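Local coordinates for GTPase-activating protein skywalker (Drosophila melanogaster, PDB 6R82) that acts as a GTPase-activating protein for Rab35, controlling endosomal sorting and turnover of synaptic vesicle proteins, and is represented here by its C-terminal TLDc domain, at residues Gln13-Leu18 and Pro56-Ile61; Leu33-Glu38 and Arg177-Tyr182; Asp132-Thr137 and Met148-Arg153. One frame throughout, in Å; residues are numbered along the deposited sequence.

Contact 1: residues Gln13-Leu18 and Pro56-Ile61; sequences QFLFTL and PTLLMI
Helix-on-sheet packing near the N terminus of the TLDc domain brings F14, L15 and L18 of helix 13-18 down onto L58 and M60 of strand 57-63. The axes of 13-18 and 57-61 come within 11.1 Å, their N-to-C directions 123° apart, so side chains alone bridge the gap. M60 is the main projection from the strand: CG anti to the backbone N (chi1 -151°) carries SD beside F14 CB, and the bend at chi3 turns CE to L18. M60 SD touches F14 CB at 3.4 Å and lies 5.0 Å from the centroid of the F14 ring, an oblique Met-aromatic contact. M60 CE and L18 CD1 meet tip to tip, 3.5 Å apart. In the antiparallel sheet, strand 57-63 is an inner strand, bonded through its backbone to strand 68-73 and to strand 173-185; its alternation turns L58 and M60 to the helix, while L59 and I61 pack against L179. L58 serves the other two leucines with one methyl. L58 CD2 is 3.6 Å from L15 CD2, the two side chains sliding past each other in opposite directions, and 3.8 Å from L18 CD1. Around these apolar groups, strand 99-104 adds L103 against both F14 and L18, and L15 also rests on Y182.

Contact 2: residues Leu33-Glu38 and Arg177-Tyr182; sequences LLYTTE and RVLEVY
A classic beta bulge, with L34 and Y35 set against the single residue V181, interrupts the pairing of antiparallel strands 30-36 and 173-185 in the TLDc sheet. V181 O takes the N-H of L34 at 2.7 Å and, weakly, that of Y35; V181 N answers to Y35 O at 2.9 Å. The extra residue shifts the register by one, and the side chain of L34 points toward the partner strand, where L34 CD1 lies 3.8 Å from Y182 C. On the face carrying L33, T36, E180 and Y182, L33 CD1 sits over one face of the Y182 ring in a CH-pi contact, 3.9 Å above its plane and offset toward the rim. On the other side, L179 CD2 meets the edge of the Y35 ring at CD2, 3.9 Å away, the two side chains crossing at about a right angle. T37, next along the chain, fits between V178 and L179. T37 OG1, tucked between its own N and C (chi1 52°), accepts from L179 N at 2.8 Å, while T37 CG2 rests on L179 CB at 3.7 Å. V178 CG2 packs against E38 CG. T36 OG1 accepts from E38 N, an ST turn. Y182 OH donates to E180 OE1 at 3.0 Å, from above the carboxylate plane.

Contact 3: residues Asp132-Thr137 and Met148-Arg153; sequences DSKMIT and MDENIR
I136 and M148 pair through both backbone bonds: I136 N gives to M148 O at 3.1 Å, and M148 N returns to I136 O at 3.0 Å. Their side chains lie side by side, I136 CG2 against M148 CE at 3.6 Å, and I136 also packs on F47 and Y48 of helix 44-51. Beyond this pair a water takes over the bonding. It donates to K134 O and to E150 OE2, and accepts from E150 N; K134 O and E150 N are close but poorly angled, and the water bridges them. K134, bent at its second and third torsions, brings NZ alongside E150 OE2 as a salt bridge; the modelled separation is so short that its exact length is doubtful. Two aspartates satisfy the N-H groups of the neighbouring turns. D132 OD1 accepts from K134 N at 2.8 Å, from above the carboxylate plane, and from M135 N at 2.9 Å, close to head-on. D149 OD1 is gripped from opposite faces of its plane by N151 N at 2.9 Å and R153 N at 3.2 Å, while its OD2 accepts from F154 N. I152 N bonds to D149 O, closing a type I turn. The whole is the open end of an antiparallel beta hairpin, strands 135-138 and 146-149, with an Asx turn leading into one strand and another leaving the second.

From the N terminus, helix 13-18 comes first and meets strand 57-63 to close contact 1. Before that happens, strand 30-36 has already opened contact 2, which closes only at strand 173-185 near the C terminus, so contacts 1 and 2 cross along the chain. They meet in the sheet, where strands 57-63 and 173-185 are neighbours: M60 N probably bonds to E180 O and Y182 N to L58 O. Contact 3, a local hairpin, opens and closes within the long span of contact 2. It reaches the others by packing, M148 touching L179 and I61, and I152 touching Y35 and T37. Together they tie helix 13-18, the central strands and the hairpin.

Contact 1: residues Gln13-Leu18 and Pro56-Ile61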
loop_
_atom_site.group_PDB
_atom_site.type_symbol
_atom_site.label_atom_id
_atom_site.label_comp_id
_atom_site.label_asym_id
_atom_site.label_seq_id
_atom_site.Cartn_x
_atom_site.Cartn_y
_atom_site.Cartn_z
ATOM N N GLN A 13 10.832 -9.596 -9.617
ATOM C CA GLN A 13 10.546 -10.843 -8.913
ATOM C C GLN A 13 9.439 -10.680 -7.888
ATOM O O GLN A 13 8.630 -11.594 -7.681
ATOM C CB GLN A 13 11.808 -11.356 -8.220
ATOM C CG GLN A 13 12.891 -11.768 -9.181
ATOM C CD GLN A 13 14.162 -12.171 -8.476
ATOM O OE1 GLN A 13 14.133 -12.947 -7.519
ATOM N NE2 GLN A 13 15.289 -11.625 -8.932
ATOM N N PHE A 14 9.413 -9.548 -7.194
ATOM C CA PHE A 14 8.430 -9.396 -6.132
ATOM C C PHE A 14 7.006 -9.360 -6.692
ATOM O O PHE A 14 6.083 -9.898 -6.069
ATOM C CB PHE A 14 8.752 -8.141 -5.314
ATOM C CG PHE A 14 10.109 -8.190 -4.627
ATOM C CD1 PHE A 14 10.625 -9.396 -4.155
ATOM C CD2 PHE A 14 10.868 -7.033 -4.461
ATOM C CE1 PHE A 14 11.866 -9.448 -3.524
ATOM C CE2 PHE A 14 12.112 -7.081 -3.832
ATOM C CZ PHE A 14 12.609 -8.291 -3.366
ATOM N N LEU A 15 6.817 -8.757 -7.870
ATOM C CA LEU A 15 5.502 -8.752 -8.504
ATOM C C LEU A 15 5.043 -10.164 -8.841
ATOM O O LEU A 15 3.885 -10.526 -8.593
ATOM C CB LEU A 15 5.530 -7.906 -9.778
ATOM C CG LEU A 15 5.472 -6.384 -9.634
ATOM C CD1 LEU A 15 5.410 -5.754 -11.008
ATOM C CD2 LEU A 15 4.257 -6.014 -8.839
ATOM N N PHE A 16 5.938 -10.970 -9.426
ATOM C CA PHE A 16 5.567 -12.329 -9.809
ATOM C C PHE A 16 5.260 -13.182 -8.589
ATOM O O PHE A 16 4.372 -14.043 -8.649
ATOM C CB PHE A 16 6.676 -12.955 -10.664
ATOM C CG PHE A 16 6.710 -12.431 -12.076
ATOM C CD1 PHE A 16 5.793 -12.878 -13.016
ATOM C CD2 PHE A 16 7.644 -11.477 -12.460
ATOM C CE1 PHE A 16 5.799 -12.383 -14.316
ATOM C CE2 PHE A 16 7.669 -10.983 -13.759
ATOM C CZ PHE A 16 6.742 -11.444 -14.696
ATOM N N THR A 17 5.949 -12.927 -7.466
ATOM C CA THR A 17 5.641 -13.622 -6.215
ATOM C C THR A 17 4.263 -13.244 -5.703
ATOM O O THR A 17 3.535 -14.094 -5.181
ATOM C CB THR A 17 6.691 -13.295 -5.148
ATOM O OG1 THR A 17 7.999 -13.536 -5.677
ATOM C CG2 THR A 17 6.489 -14.143 -3.908
ATOM N N LEU A 18 3.896 -11.964 -5.830
ATOM C CA LEU A 18 2.612 -11.467 -5.334
ATOM C C LEU A 18 1.439 -11.774 -6.259
ATOM O O LEU A 18 0.288 -11.642 -5.827
ATOM C CB LEU A 18 2.662 -9.944 -5.164
ATOM C CG LEU A 18 3.543 -9.389 -4.067
ATOM C CD1 LEU A 18 3.468 -7.882 -4.104
ATOM C CD2 LEU A 18 3.074 -9.923 -2.730
ATOM N N PRO A 56 -6.713 0.101 -9.252
ATOM C CA PRO A 56 -6.100 -0.040 -7.920
ATOM C C PRO A 56 -4.596 0.169 -8.005
ATOM O O PRO A 56 -4.102 0.390 -9.112
ATOM C CB PRO A 56 -6.410 -1.486 -7.551
ATOM C CG PRO A 56 -6.362 -2.198 -8.921
ATOM C CD PRO A 56 -6.935 -1.203 -9.908
ATOM N N THR A 57 -3.873 0.127 -6.884
ATOM C CA THR A 57 -2.419 0.234 -6.939
ATOM C C THR A 57 -1.799 -0.787 -5.998
ATOM O O THR A 57 -2.455 -1.340 -5.118
ATOM C CB THR A 57 -1.894 1.642 -6.578
ATOM O OG1 THR A 57 -2.374 2.019 -5.287
ATOM C CG2 THR A 57 -2.344 2.681 -7.602
ATOM N N LEU A 58 -0.520 -1.040 -6.213
ATOM C CA LEU A 58 0.251 -1.972 -5.407
ATOM C C LEU A 58 1.446 -1.213 -4.849
ATOM O O LEU A 58 2.267 -0.687 -5.610
ATOM C CB LEU A 58 0.708 -3.178 -6.240
ATOM C CG LEU A 58 1.332 -4.354 -5.479
ATOM C CD1 LEU A 58 0.391 -4.845 -4.389
ATOM C CD2 LEU A 58 1.638 -5.486 -6.442
ATOM N N LEU A 59 1.528 -1.141 -3.531
ATOM C CA LEU A 59 2.570 -0.386 -2.851
ATOM C C LEU A 59 3.576 -1.368 -2.265
ATOM O O LEU A 59 3.185 -2.314 -1.575
ATOM C CB LEU A 59 1.954 0.496 -1.759
ATOM C CG LEU A 59 2.829 1.622 -1.217
ATOM C CD1 LEU A 59 1.991 2.867 -0.924
ATOM C CD2 LEU A 59 3.551 1.136 0.027
ATOM N N MET A 60 4.858 -1.157 -2.552
ATOM C CA MET A 60 5.918 -2.048 -2.088
ATOM C C MET A 60 7.007 -1.248 -1.389
ATOM O O MET A 60 7.598 -0.348 -1.989
ATOM C CB MET A 60 6.520 -2.844 -3.244
ATOM C CG MET A 60 7.068 -4.193 -2.788
ATOM S SD MET A 60 7.337 -5.299 -4.172
ATOM C CE MET A 60 5.717 -5.283 -4.963
ATOM N N ILE A 61 7.296 -1.603 -0.140
ATOM C CA ILE A 61 8.300 -0.925 0.674
ATOM C C ILE A 61 9.469 -1.870 0.900
ATOM O O ILE A 61 9.280 -3.020 1.318
ATOM C CB ILE A 61 7.721 -0.461 2.022
ATOM C CG1 ILE A 61 6.615 0.569 1.794
ATOM C CG2 ILE A 61 8.829 0.105 2.926
ATOM C CD1 ILE A 61 5.660 0.714 2.947
#

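Contact 2: residues Leu33-Glu38 and Arg177-Tyr182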
loop_
_atom_site.group_PDB
_atom_site.type_symbol
_atom_site.label_atom_id
_atom_site.label_comp_id
_atom_site.label_asym_id
_atom_site.label_seq_id
_atom_site.Cartn_x
_atom_site.Cartn_y
_atom_site.Cartn_z
ATOM N N LEU A 33 4.981 0.657 -13.519
ATOM C CA LEU A 33 5.587 1.393 -12.419
ATOM C C LEU A 33 5.142 2.850 -12.471
ATOM O O LEU A 33 5.455 3.558 -13.433
ATOM C CB LEU A 33 7.110 1.297 -12.521
ATOM C CG LEU A 33 7.849 2.134 -11.478
ATOM C CD1 LEU A 33 7.686 1.444 -10.122
ATOM C CD2 LEU A 33 9.322 2.343 -11.854
ATOM N N LEU A 34 4.418 3.305 -11.438
ATOM C CA LEU A 34 3.945 4.695 -11.388
ATOM C C LEU A 34 4.917 5.635 -10.679
ATOM O O LEU A 34 4.989 6.821 -11.029
ATOM C CB LEU A 34 2.592 4.787 -10.664
ATOM C CG LEU A 34 1.496 3.825 -11.141
ATOM C CD1 LEU A 34 0.265 3.922 -10.245
ATOM C CD2 LEU A 34 1.132 4.131 -12.607
ATOM N N TYR A 35 5.639 5.138 -9.677
ATOM C CA TYR A 35 6.413 5.993 -8.786
ATOM C C TYR A 35 7.479 5.149 -8.125
ATOM O O TYR A 35 7.178 4.057 -7.628
ATOM C CB TYR A 35 5.530 6.638 -7.702
ATOM C CG TYR A 35 6.307 7.562 -6.751
ATOM C CD1 TYR A 35 6.597 8.877 -7.111
ATOM C CD2 TYR A 35 6.761 7.110 -5.518
ATOM C CE1 TYR A 35 7.306 9.716 -6.268
ATOM C CE2 TYR A 35 7.471 7.946 -4.666
ATOM C CZ TYR A 35 7.735 9.243 -5.050
ATOM O OH TYR A 35 8.445 10.078 -4.220
ATOM N N THR A 36 8.710 5.662 -8.097
ATOM C CA THR A 36 9.767 5.045 -7.311
ATOM C C THR A 36 10.643 6.122 -6.682
ATOM O O THR A 36 11.024 7.095 -7.340
ATOM C CB THR A 36 10.642 4.098 -8.145
ATOM O OG1 THR A 36 11.745 3.654 -7.343
ATOM C CG2 THR A 36 11.182 4.809 -9.363
ATOM N N THR A 37 10.975 5.920 -5.410
ATOM C CA THR A 37 11.841 6.852 -4.697
ATOM C C THR A 37 13.256 6.861 -5.255
ATOM O O THR A 37 14.009 7.802 -4.988
ATOM C CB THR A 37 11.866 6.494 -3.220
ATOM O OG1 THR A 37 12.179 5.103 -3.085
ATOM C CG2 THR A 37 10.504 6.743 -2.599
ATOM N N GLU A 38 13.624 5.849 -6.044
ATOM C CA GLU A 38 14.930 5.830 -6.687
ATOM C C GLU A 38 15.044 6.835 -7.831
ATOM O O GLU A 38 16.169 7.185 -8.207
ATOM C CB GLU A 38 15.239 4.420 -7.205
ATOM C CG GLU A 38 15.737 3.437 -6.133
ATOM C CD GLU A 38 16.436 2.214 -6.733
ATOM O OE1 GLU A 38 17.692 2.184 -6.760
ATOM O OE2 GLU A 38 15.727 1.286 -7.184
ATOM N N ARG A 177 14.277 2.286 2.319
ATOM C CA ARG A 177 15.350 2.305 1.336
ATOM C C ARG A 177 14.809 2.647 -0.045
ATOM O O ARG A 177 15.362 3.500 -0.745
ATOM C CB ARG A 177 16.075 0.961 1.305
ATOM C CG ARG A 177 17.411 1.031 0.589
ATOM C CD ARG A 177 17.883 -0.340 0.141
ATOM N NE ARG A 177 17.880 -1.312 1.232
ATOM C CZ ARG A 177 18.602 -2.431 1.238
ATOM N NH1 ARG A 177 19.397 -2.718 0.210
ATOM N NH2 ARG A 177 18.535 -3.262 2.272
ATOM N N VAL A 178 13.724 1.994 -0.452
ATOM C CA VAL A 178 13.042 2.350 -1.690
ATOM C C VAL A 178 11.558 2.041 -1.537
ATOM O O VAL A 178 11.163 1.056 -0.901
ATOM C CB VAL A 178 13.677 1.646 -2.911
ATOM C CG1 VAL A 178 13.779 0.162 -2.673
ATOM C CG2 VAL A 178 12.883 1.942 -4.193
ATOM N N LEU A 179 10.738 2.934 -2.072
ATOM C CA LEU A 179 9.306 2.719 -2.177
ATOM C C LEU A 179 8.925 2.693 -3.651
ATOM O O LEU A 179 9.407 3.516 -4.434
ATOM C CB LEU A 179 8.528 3.808 -1.439
ATOM C CG LEU A 179 7.018 3.648 -1.602
ATOM C CD1 LEU A 179 6.365 3.568 -0.255
ATOM C CD2 LEU A 179 6.469 4.811 -2.393
ATOM N N GLU A 180 8.072 1.734 -4.016
ATOM C CA GLU A 180 7.581 1.578 -5.378
ATOM C C GLU A 180 6.062 1.474 -5.373
ATOM O O GLU A 180 5.482 0.833 -4.493
ATOM C CB GLU A 180 8.180 0.326 -6.041
ATOM C CG GLU A 180 9.601 0.537 -6.577
ATOM C CD GLU A 180 10.272 -0.757 -7.056
ATOM O OE1 GLU A 180 9.675 -1.855 -6.891
ATOM O OE2 GLU A 180 11.406 -0.664 -7.592
ATOM N N VAL A 181 5.424 2.107 -6.361
ATOM C CA VAL A 181 3.982 2.006 -6.568
ATOM C C VAL A 181 3.724 1.572 -8.008
ATOM O O VAL A 181 4.251 2.180 -8.943
ATOM C CB VAL A 181 3.252 3.334 -6.277
ATOM C CG1 VAL A 181 1.730 3.107 -6.296
ATOM C CG2 VAL A 181 3.683 3.899 -4.933
ATOM N N TYR A 182 2.911 0.531 -8.178
ATOM C CA TYR A 182 2.513 0.017 -9.481
ATOM C C TYR A 182 1.036 0.290 -9.708
ATOM O O TYR A 182 0.239 0.222 -8.771
ATOM C CB TYR A 182 2.780 -1.499 -9.587
ATOM C CG TYR A 182 4.255 -1.836 -9.551
ATOM C CD1 TYR A 182 4.917 -2.017 -8.337
ATOM C CD2 TYR A 182 4.990 -1.948 -10.723
ATOM C CE1 TYR A 182 6.280 -2.307 -8.296
ATOM C CE2 TYR A 182 6.352 -2.227 -10.691
ATOM C CZ TYR A 182 6.988 -2.409 -9.473
ATOM O OH TYR A 182 8.336 -2.696 -9.439
HETATM O O HOH W 1 12.685 1.336 -8.037
#

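Contact 3: residues Asp132-Thr137 and Met148-Arg153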
loop_
_atom_site.group_PDB
_atom_site.type_symbol
_atom_site.label_atom_id
_atom_site.label_comp_id
_atom_site.label_asym_id
_atom_site.label_seq_id
_atom_site.Cartn_x
_atom_site.Cartn_y
_atom_site.Cartn_z
ATOM N N ASP A 132 -2.715 12.583 3.899
ATOM C CA ASP A 132 -2.785 14.043 3.868
ATOM C C ASP A 132 -1.390 14.576 3.561
ATOM O O ASP A 132 -0.549 13.857 3.015
ATOM C CB ASP A 132 -3.387 14.590 5.178
ATOM C CG ASP A 132 -2.564 14.240 6.423
ATOM O OD1 ASP A 132 -1.352 13.933 6.317
ATOM O OD2 ASP A 132 -3.149 14.299 7.532
ATOM N N SER A 133 -1.127 15.837 3.925
ATOM C CA SER A 133 0.167 16.423 3.592
ATOM C C SER A 133 1.276 15.982 4.537
ATOM O O SER A 133 2.456 16.202 4.236
ATOM C CB SER A 133 0.076 17.950 3.587
ATOM O OG SER A 133 -0.029 18.453 4.914
ATOM N N LYS A 134 0.931 15.375 5.670
ATOM C CA LYS A 134 1.928 14.956 6.646
ATOM C C LYS A 134 2.205 13.459 6.625
ATOM O O LYS A 134 3.286 13.042 7.062
ATOM C CB LYS A 134 1.486 15.346 8.067
ATOM C CG LYS A 134 1.239 16.853 8.288
ATOM C CD LYS A 134 2.415 17.687 7.850
ATOM C CE LYS A 134 3.382 17.914 9.010
ATOM N NZ LYS A 134 4.671 18.508 8.532
ATOM N N MET A 135 1.260 12.642 6.161
ATOM C CA MET A 135 1.428 11.199 6.276
ATOM C C MET A 135 0.540 10.465 5.283
ATOM O O MET A 135 -0.478 10.978 4.806
ATOM C CB MET A 135 1.107 10.705 7.690
ATOM C CG MET A 135 -0.328 10.958 8.100
ATOM S SD MET A 135 -1.491 9.667 7.583
ATOM C CE MET A 135 -2.977 10.630 7.255
ATOM N N ILE A 136 0.928 9.224 5.025
ATOM C CA ILE A 136 0.120 8.256 4.308
ATOM C C ILE A 136 0.053 7.012 5.183
ATOM O O ILE A 136 1.065 6.607 5.764
ATOM C CB ILE A 136 0.718 7.966 2.915
ATOM C CG1 ILE A 136 -0.312 7.334 1.999
ATOM C CG2 ILE A 136 1.985 7.117 2.990
ATOM C CD1 ILE A 136 -0.251 7.899 0.599
ATOM N N THR A 137 -1.143 6.444 5.339
ATOM C CA THR A 137 -1.303 5.296 6.222
ATOM C C THR A 137 -2.271 4.297 5.601
ATOM O O THR A 137 -3.147 4.663 4.812
ATOM C CB THR A 137 -1.785 5.717 7.633
ATOM O OG1 THR A 137 -1.814 4.583 8.512
ATOM C CG2 THR A 137 -3.164 6.314 7.578
ATOM N N MET A 148 3.691 6.255 7.128
ATOM C CA MET A 148 4.895 6.827 6.543
ATOM C C MET A 148 4.796 8.346 6.552
ATOM O O MET A 148 3.708 8.906 6.433
ATOM C CB MET A 148 5.106 6.319 5.112
ATOM C CG MET A 148 5.528 4.860 5.012
ATOM S SD MET A 148 5.988 4.381 3.323
ATOM C CE MET A 148 4.342 4.363 2.578
ATOM N N ASP A 149 5.940 9.007 6.684
ATOM C CA ASP A 149 5.953 10.453 6.856
ATOM C C ASP A 149 6.029 11.173 5.508
ATOM O O ASP A 149 6.156 10.559 4.443
ATOM C CB ASP A 149 7.098 10.883 7.798
ATOM C CG ASP A 149 8.508 10.722 7.193
ATOM O OD1 ASP A 149 8.695 10.707 5.955
ATOM O OD2 ASP A 149 9.467 10.637 8.000
ATOM N N GLU A 150 5.957 12.503 5.570
ATOM C CA GLU A 150 5.838 13.335 4.380
ATOM C C GLU A 150 7.089 13.321 3.520
ATOM O O GLU A 150 7.033 13.779 2.373
ATOM C CB GLU A 150 5.510 14.782 4.771
ATOM C CG GLU A 150 6.678 15.518 5.428
ATOM C CD GLU A 150 6.258 16.825 6.097
ATOM O OE1 GLU A 150 6.679 17.900 5.615
ATOM O OE2 GLU A 150 5.511 16.778 7.101
ATOM N N ASN A 151 8.209 12.824 4.042
ATOM C CA ASN A 151 9.444 12.739 3.277
ATOM C C ASN A 151 9.686 11.346 2.720
ATOM O O ASN A 151 10.679 11.147 2.013
ATOM C CB ASN A 151 10.638 13.164 4.138
ATOM C CG ASN A 151 10.484 14.567 4.680
ATOM O OD1 ASN A 151 10.422 14.773 5.894
ATOM N ND2 ASN A 151 10.402 15.539 3.782
ATOM N N ILE A 152 8.790 10.396 3.012
ATOM C CA ILE A 152 8.918 8.990 2.626
ATOM C C ILE A 152 10.287 8.481 3.060
ATOM O O ILE A 152 10.949 7.725 2.335
ATOM C CB ILE A 152 8.673 8.785 1.116
ATOM C CG1 ILE A 152 7.524 9.674 0.641
ATOM C CG2 ILE A 152 8.325 7.321 0.827
ATOM C CD1 ILE A 152 6.945 9.274 -0.712
ATOM N N ARG A 153 10.721 8.914 4.247
ATOM C CA ARG A 153 11.992 8.490 4.806
ATOM C C ARG A 153 11.810 7.557 5.999
ATOM O O ARG A 153 12.421 6.483 6.032
ATOM C CB ARG A 153 12.824 9.712 5.198
ATOM C CG ARG A 153 13.906 9.402 6.218
ATOM C CD ARG A 153 14.861 10.580 6.429
ATOM N NE ARG A 153 15.756 10.820 5.293
ATOM C CZ ARG A 153 16.580 9.921 4.742
ATOM N NH1 ARG A 153 16.678 8.685 5.222
ATOM N NH2 ARG A 153 17.335 10.274 3.706
HETATM O O HOH W 2 5.325 14.158 8.145
#